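Local coordinates for hypothetical protein PA3696 (Pseudomonas aeruginosa, PDB 1YOX) that is of unknown function but belongs to the AIM24 family, named for mitochondrial biogenesis and placed in the cupin clan, at residues Tyr10-Glu15 against Gly98-Val103; Gln18-Glu23 against Leu156-Ala161. All coordinates share one frame; numbering follows the deposited sequence.

Contact 1: residues Tyr10-Glu15 against Gly98-Val103; sequences YRILGE and GSVVAV
Tyr10 and Ile12 reach Ala102 and Val100 through different first torsions. In Tyr10, CG sits between the backbone N and the carbonyl carbon (chi1 66°). This brings the ring to Ala102, and the phenol end does the touching. OH lies 3.4 Å from CB of Ala102, and CZ of Tyr10 follows at 3.8 Å from the same methyl. The methyl meets the ring obliquely. In Ile12, CG1 is anti to the carbonyl carbon (chi1 -76°), and the extended chain brings CD1 close to the other strand. CD1 of Ile12 comes within 4.1 Å of the carbonyl O of Val100. Lower on the same side chain, CG1 of Ile12 packs 4.2 Å from CG1 of Val100. No hydrogen bond joins the two segments; the contact is van der Waals packing, mostly between apolar groups. Both strands send alternate residues into it: Tyr10 and Ile12 from one, Val100 and Ala102 from the other. The Tyr10 ring also meets the Phe158 ring edge-to-face. Val100 N is held by Gln18 OE1, which ties strand 98-104 to the loop between strands 9-13 and 19-24. The two strands run nearly antiparallel, at 160°, with axes 8.2 Å apart. They lie in different sheets and are the outermost strand of each within the chain. This is face-to-face packing of two antiparallel sheets at the margin of a beta sandwich, consistent with a cupin-like fold.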
loop_
_atom_site.group_PDB
_atom_site.type_symbol
_atom_site.label_atom_id
_atom_site.label_comp_id
_atom_site.label_asym_id
_atom_site.label_seq_id
_atom_site.Cartn_x
_atom_site.Cartn_y
_atom_site.Cartn_z
ATOM N N TYR C 10 15.236 18.602 -4.565
ATOM C CA TYR C 10 14.255 17.737 -3.975
ATOM C C TYR C 10 14.981 16.651 -3.225
ATOM O O TYR C 10 16.179 16.463 -3.406
ATOM C CB TYR C 10 13.369 17.109 -5.067
ATOM C CG TYR C 10 14.140 16.181 -5.950
ATOM C CD1 TYR C 10 14.256 14.828 -5.635
ATOM C CD2 TYR C 10 14.796 16.656 -7.089
ATOM C CE1 TYR C 10 14.990 13.977 -6.429
ATOM C CE2 TYR C 10 15.533 15.786 -7.904
ATOM C CZ TYR C 10 15.622 14.467 -7.560
ATOM O OH TYR C 10 16.328 13.613 -8.352
ATOM N N ARG C 11 14.245 15.960 -2.364
ATOM C CA ARG C 11 14.664 14.679 -1.838
ATOM C C ARG C 11 13.425 13.777 -1.822
ATOM O O ARG C 11 12.322 14.232 -1.557
ATOM C CB ARG C 11 15.275 14.816 -0.447
ATOM C CG ARG C 11 14.463 15.690 0.499
ATOM C CD ARG C 11 15.161 15.890 1.837
ATOM N NE ARG C 11 14.235 16.456 2.824
ATOM C CZ ARG C 11 13.944 15.900 4.001
ATOM N NH1 ARG C 11 14.503 14.745 4.379
ATOM N NH2 ARG C 11 13.084 16.509 4.804
ATOM N N ILE C 12 13.621 12.515 -2.163
ATOM C CA ILE C 12 12.576 11.526 -2.165
ATOM C C ILE C 12 12.669 10.797 -0.832
ATOM O O ILE C 12 13.704 10.215 -0.509
ATOM C CB ILE C 12 12.748 10.545 -3.352
ATOM C CG1 ILE C 12 12.309 11.216 -4.664
ATOM C CG2 ILE C 12 11.946 9.227 -3.132
ATOM C CD1 ILE C 12 12.905 10.565 -5.937
ATOM N N LEU C 13 11.576 10.818 -0.072
ATOM C CA LEU C 13 11.544 10.192 1.232
ATOM C C LEU C 13 10.881 8.814 1.231
ATOM O O LEU C 13 9.981 8.550 0.427
ATOM C CB LEU C 13 10.832 11.121 2.208
ATOM C CG LEU C 13 11.370 12.549 2.250
ATOM C CD1 LEU C 13 10.429 13.389 3.083
ATOM C CD2 LEU C 13 12.776 12.520 2.833
ATOM N N GLY C 14 11.321 7.953 2.145
ATOM C CA GLY C 14 10.727 6.642 2.341
ATOM C C GLY C 14 11.407 5.582 1.503
ATOM O O GLY C 14 12.187 5.901 0.592
ATOM N N GLU C 15 11.081 4.322 1.796
ATOM C CA GLU C 15 11.666 3.183 1.098
ATOM C C GLU C 15 10.816 2.630 -0.053
ATOM O O GLU C 15 11.058 2.971 -1.206
ATOM C CB GLU C 15 12.159 2.096 2.076
ATOM C CG GLU C 15 13.597 2.355 2.610
ATOM C CD GLU C 15 14.563 2.878 1.522
ATOM O OE1 GLU C 15 14.538 2.342 0.385
ATOM O OE2 GLU C 15 15.336 3.838 1.790
ATOM N N GLY C 98 3.375 3.055 -3.463
ATOM C CA GLY C 98 4.381 2.812 -4.462
ATOM C C GLY C 98 5.455 3.868 -4.437
ATOM O O GLY C 98 5.480 4.713 -3.549
ATOM N N SER C 99 6.335 3.826 -5.424
ATOM C CA SER C 99 7.497 4.681 -5.354
ATOM C C SER C 99 7.513 5.832 -6.351
ATOM O O SER C 99 6.762 5.866 -7.306
ATOM C CB SER C 99 8.773 3.841 -5.415
ATOM O OG SER C 99 8.632 2.836 -6.376
ATOM N N VAL C 100 8.386 6.777 -6.093
ATOM C CA VAL C 100 8.453 7.999 -6.858
ATOM C C VAL C 100 9.724 7.899 -7.699
ATOM O O VAL C 100 10.702 7.325 -7.259
ATOM C CB VAL C 100 8.474 9.222 -5.899
ATOM C CG1 VAL C 100 8.631 10.519 -6.642
ATOM C CG2 VAL C 100 7.189 9.243 -5.021
ATOM N N VAL C 101 9.698 8.397 -8.925
ATOM C CA VAL C 101 10.938 8.537 -9.691
ATOM C C VAL C 101 10.993 9.925 -10.276
ATOM O O VAL C 101 9.987 10.444 -10.799
ATOM C CB VAL C 101 11.128 7.477 -10.854
ATOM C CG1 VAL C 101 11.745 6.155 -10.340
ATOM C CG2 VAL C 101 9.871 7.253 -11.626
ATOM N N ALA C 102 12.172 10.532 -10.166
ATOM C CA ALA C 102 12.441 11.815 -10.806
ATOM C C ALA C 102 12.880 11.482 -12.205
ATOM O O ALA C 102 13.648 10.556 -12.414
ATOM C CB ALA C 102 13.535 12.573 -10.060
ATOM N N VAL C 103 12.360 12.188 -13.184
ATOM C CA VAL C 103 12.827 11.981 -14.534
ATOM C C VAL C 103 13.223 13.349 -15.060
ATOM O O VAL C 103 12.403 14.271 -15.111
ATOM C CB VAL C 103 11.758 11.282 -15.432
ATOM C CG1 VAL C 103 12.251 11.158 -16.876
ATOM C CG2 VAL C 103 11.376 9.890 -14.877
#

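Contact 2: residues Gln18-Glu23 against Leu156-Ala161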
loop_
_atom_site.group_PDB
_atom_site.type_symbol
_atom_site.label_atom_id
_atom_site.label_comp_id
_atom_site.label_asym_id
_atom_site.label_seq_id
_atom_site.Cartn_x
_atom_site.Cartn_y
_atom_site.Cartn_z
ATOM N N GLN C 18 6.685 6.086 -1.214
ATOM C CA GLN C 18 7.494 7.292 -1.349
ATOM C C GLN C 18 6.718 8.597 -1.505
ATOM O O GLN C 18 5.594 8.640 -2.069
ATOM C CB GLN C 18 8.535 7.100 -2.474
ATOM C CG GLN C 18 9.528 5.984 -2.129
ATOM C CD GLN C 18 10.649 5.772 -3.145
ATOM O OE1 GLN C 18 10.547 6.131 -4.330
ATOM N NE2 GLN C 18 11.726 5.158 -2.682
ATOM N N THR C 19 7.350 9.653 -1.006
ATOM C CA THR C 19 6.902 11.015 -1.193
ATOM C C THR C 19 8.064 11.958 -1.624
ATOM O O THR C 19 9.211 11.747 -1.276
ATOM C CB THR C 19 6.236 11.522 0.076
ATOM O OG1 THR C 19 6.045 12.937 -0.004
ATOM C CG2 THR C 19 7.063 11.226 1.254
ATOM N N VAL C 20 7.746 12.988 -2.389
ATOM C CA VAL C 20 8.739 13.896 -2.895
ATOM C C VAL C 20 8.650 15.255 -2.223
ATOM O O VAL C 20 7.650 15.956 -2.310
ATOM C CB VAL C 20 8.724 14.004 -4.461
ATOM C CG1 VAL C 20 7.453 14.663 -4.954
ATOM C CG2 VAL C 20 9.955 14.780 -4.935
ATOM N N GLU C 21 9.718 15.615 -1.534
ATOM C CA GLU C 21 9.784 16.905 -0.888
ATOM C C GLU C 21 10.602 17.804 -1.796
ATOM O O GLU C 21 11.797 17.587 -1.996
ATOM C CB GLU C 21 10.390 16.815 0.513
ATOM C CG GLU C 21 10.248 18.124 1.292
ATOM C CD GLU C 21 11.257 18.267 2.411
ATOM O OE1 GLU C 21 10.900 17.969 3.568
ATOM O OE2 GLU C 21 12.418 18.647 2.133
ATOM N N ILE C 22 9.923 18.788 -2.360
ATOM C CA ILE C 22 10.483 19.751 -3.286
ATOM C C ILE C 22 10.970 20.956 -2.499
ATOM O O ILE C 22 10.233 21.532 -1.702
ATOM C CB ILE C 22 9.418 20.244 -4.291
ATOM C CG1 ILE C 22 8.724 19.054 -5.018
ATOM C CG2 ILE C 22 10.031 21.301 -5.262
ATOM C CD1 ILE C 22 9.600 18.286 -6.015
ATOM N N GLU C 23 12.235 21.314 -2.726
ATOM C CA GLU C 23 12.845 22.490 -2.117
ATOM C C GLU C 23 12.749 23.664 -3.094
ATOM O O GLU C 23 13.309 23.610 -4.187
ATOM C CB GLU C 23 14.302 22.187 -1.768
ATOM C CG GLU C 23 15.024 23.347 -1.096
ATOM C CD GLU C 23 16.353 22.924 -0.538
ATOM O OE1 GLU C 23 16.356 22.271 0.535
ATOM O OE2 GLU C 23 17.390 23.221 -1.184
ATOM N N LEU C 156 12.566 19.121 -14.391
ATOM C CA LEU C 156 12.267 17.916 -13.625
ATOM C C LEU C 156 10.790 17.605 -13.497
ATOM O O LEU C 156 9.942 18.466 -13.262
ATOM C CB LEU C 156 12.907 17.972 -12.252
ATOM C CG LEU C 156 14.414 17.754 -12.312
ATOM C CD1 LEU C 156 15.027 18.209 -10.997
ATOM C CD2 LEU C 156 14.758 16.290 -12.616
ATOM N N VAL C 157 10.530 16.322 -13.636
ATOM C CA VAL C 157 9.200 15.739 -13.639
ATOM C C VAL C 157 9.298 14.607 -12.610
ATOM O O VAL C 157 10.359 14.016 -12.453
ATOM C CB VAL C 157 8.893 15.276 -15.091
ATOM C CG1 VAL C 157 8.512 13.840 -15.189
ATOM C CG2 VAL C 157 7.947 16.265 -15.809
ATOM N N PHE C 158 8.230 14.348 -11.872
ATOM C CA PHE C 158 8.208 13.256 -10.906
ATOM C C PHE C 158 6.947 12.451 -11.195
ATOM O O PHE C 158 5.835 13.005 -11.307
ATOM C CB PHE C 158 8.202 13.781 -9.467
ATOM C CG PHE C 158 9.344 14.706 -9.161
ATOM C CD1 PHE C 158 9.291 16.051 -9.548
ATOM C CD2 PHE C 158 10.500 14.226 -8.530
ATOM C CE1 PHE C 158 10.363 16.911 -9.302
ATOM C CE2 PHE C 158 11.587 15.093 -8.258
ATOM C CZ PHE C 158 11.508 16.434 -8.642
ATOM N N VAL C 159 7.137 11.149 -11.360
ATOM C CA VAL C 159 6.047 10.278 -11.696
ATOM C C VAL C 159 6.008 9.197 -10.621
ATOM O O VAL C 159 7.023 8.920 -9.992
ATOM C CB VAL C 159 6.144 9.682 -13.179
ATOM C CG1 VAL C 159 6.074 10.793 -14.252
ATOM C CG2 VAL C 159 7.374 8.846 -13.371
ATOM N N HIS C 160 4.841 8.581 -10.427
ATOM C CA HIS C 160 4.686 7.589 -9.383
ATOM C C HIS C 160 4.307 6.205 -9.956
ATOM O O HIS C 160 3.429 6.116 -10.809
ATOM C CB HIS C 160 3.618 8.106 -8.411
ATOM C CG HIS C 160 3.154 7.093 -7.413
ATOM N ND1 HIS C 160 3.646 7.041 -6.127
ATOM C CD2 HIS C 160 2.221 6.114 -7.499
ATOM C CE1 HIS C 160 3.033 6.079 -5.459
ATOM N NE2 HIS C 160 2.167 5.498 -6.270
ATOM N N ALA C 161 4.948 5.146 -9.467
ATOM C CA ALA C 161 4.609 3.760 -9.838
ATOM C C ALA C 161 4.000 2.973 -8.682
ATOM O O ALA C 161 4.649 2.782 -7.658
ATOM C CB ALA C 161 5.844 3.024 -10.387
#
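The Phe158 ring takes the CD1 methyl of Ile22 over one face, while CG2 of Val20 approaches it obliquely. The Ile22 methyl stands 4.0 Å from the centroid of the Phe158 ring and 29° off the ring normal, a CH-pi contact. It is displaced toward the CE1-CZ bond; Ile22 CD1 is 3.6 Å from Phe158 CE1. The two side chains come from opposite directions. Val20 instead crosses the phenylalanine at about a right angle. CG2 of Val20 is 3.7 Å from CD2 of Phe158 and sits obliquely by the CD2-CE2 bond, on the same side of the ring plane as Ile22 CD1. With chi1 at 67°, Val20 CG2 lies anti to the backbone N and is the methyl turned to the ring. Ile22 bends at its second torsion (chi2 -70°), which turns CD1 to the ring. All three residues are buried, and no hydrogen bond links the segments. Ala102 also packs on Phe158. On the neighbouring residue Glu21, OE1 makes salt bridges to Arg11 and to Arg168 of the second subunit. Aliphatic side chains from one sheet packed on an aromatic ring from another form part of the buried layer between two antiparallel sheets, consistent with the beta sandwich of a cupin-like fold.

How the contacts relate
Contacts 1 and 2 have centres about 5 Å apart and form one continuous interface between two antiparallel sheets. Strands 9-13 and 19-24 follow each other in the chain and are neighbours in the first sheet. Strands 98-104 and 156-162 are neighbours in the second. Along the chain the segments alternate: 10-15, 18-23, 98-103, 156-161. Backbone pairing within each sheet joins the contacts. Leu13 N lies 2.8 Å from Thr19 O, and Val103 N lies 2.8 Å from Val157 O, both probable hydrogen bonds. Contact 1 lies toward the margin and contact 2 deeper inside. Arg11 and Glu21 face away from this layer and meet Arg168 of the second subunit, so the first sheet's other face borders that subunit.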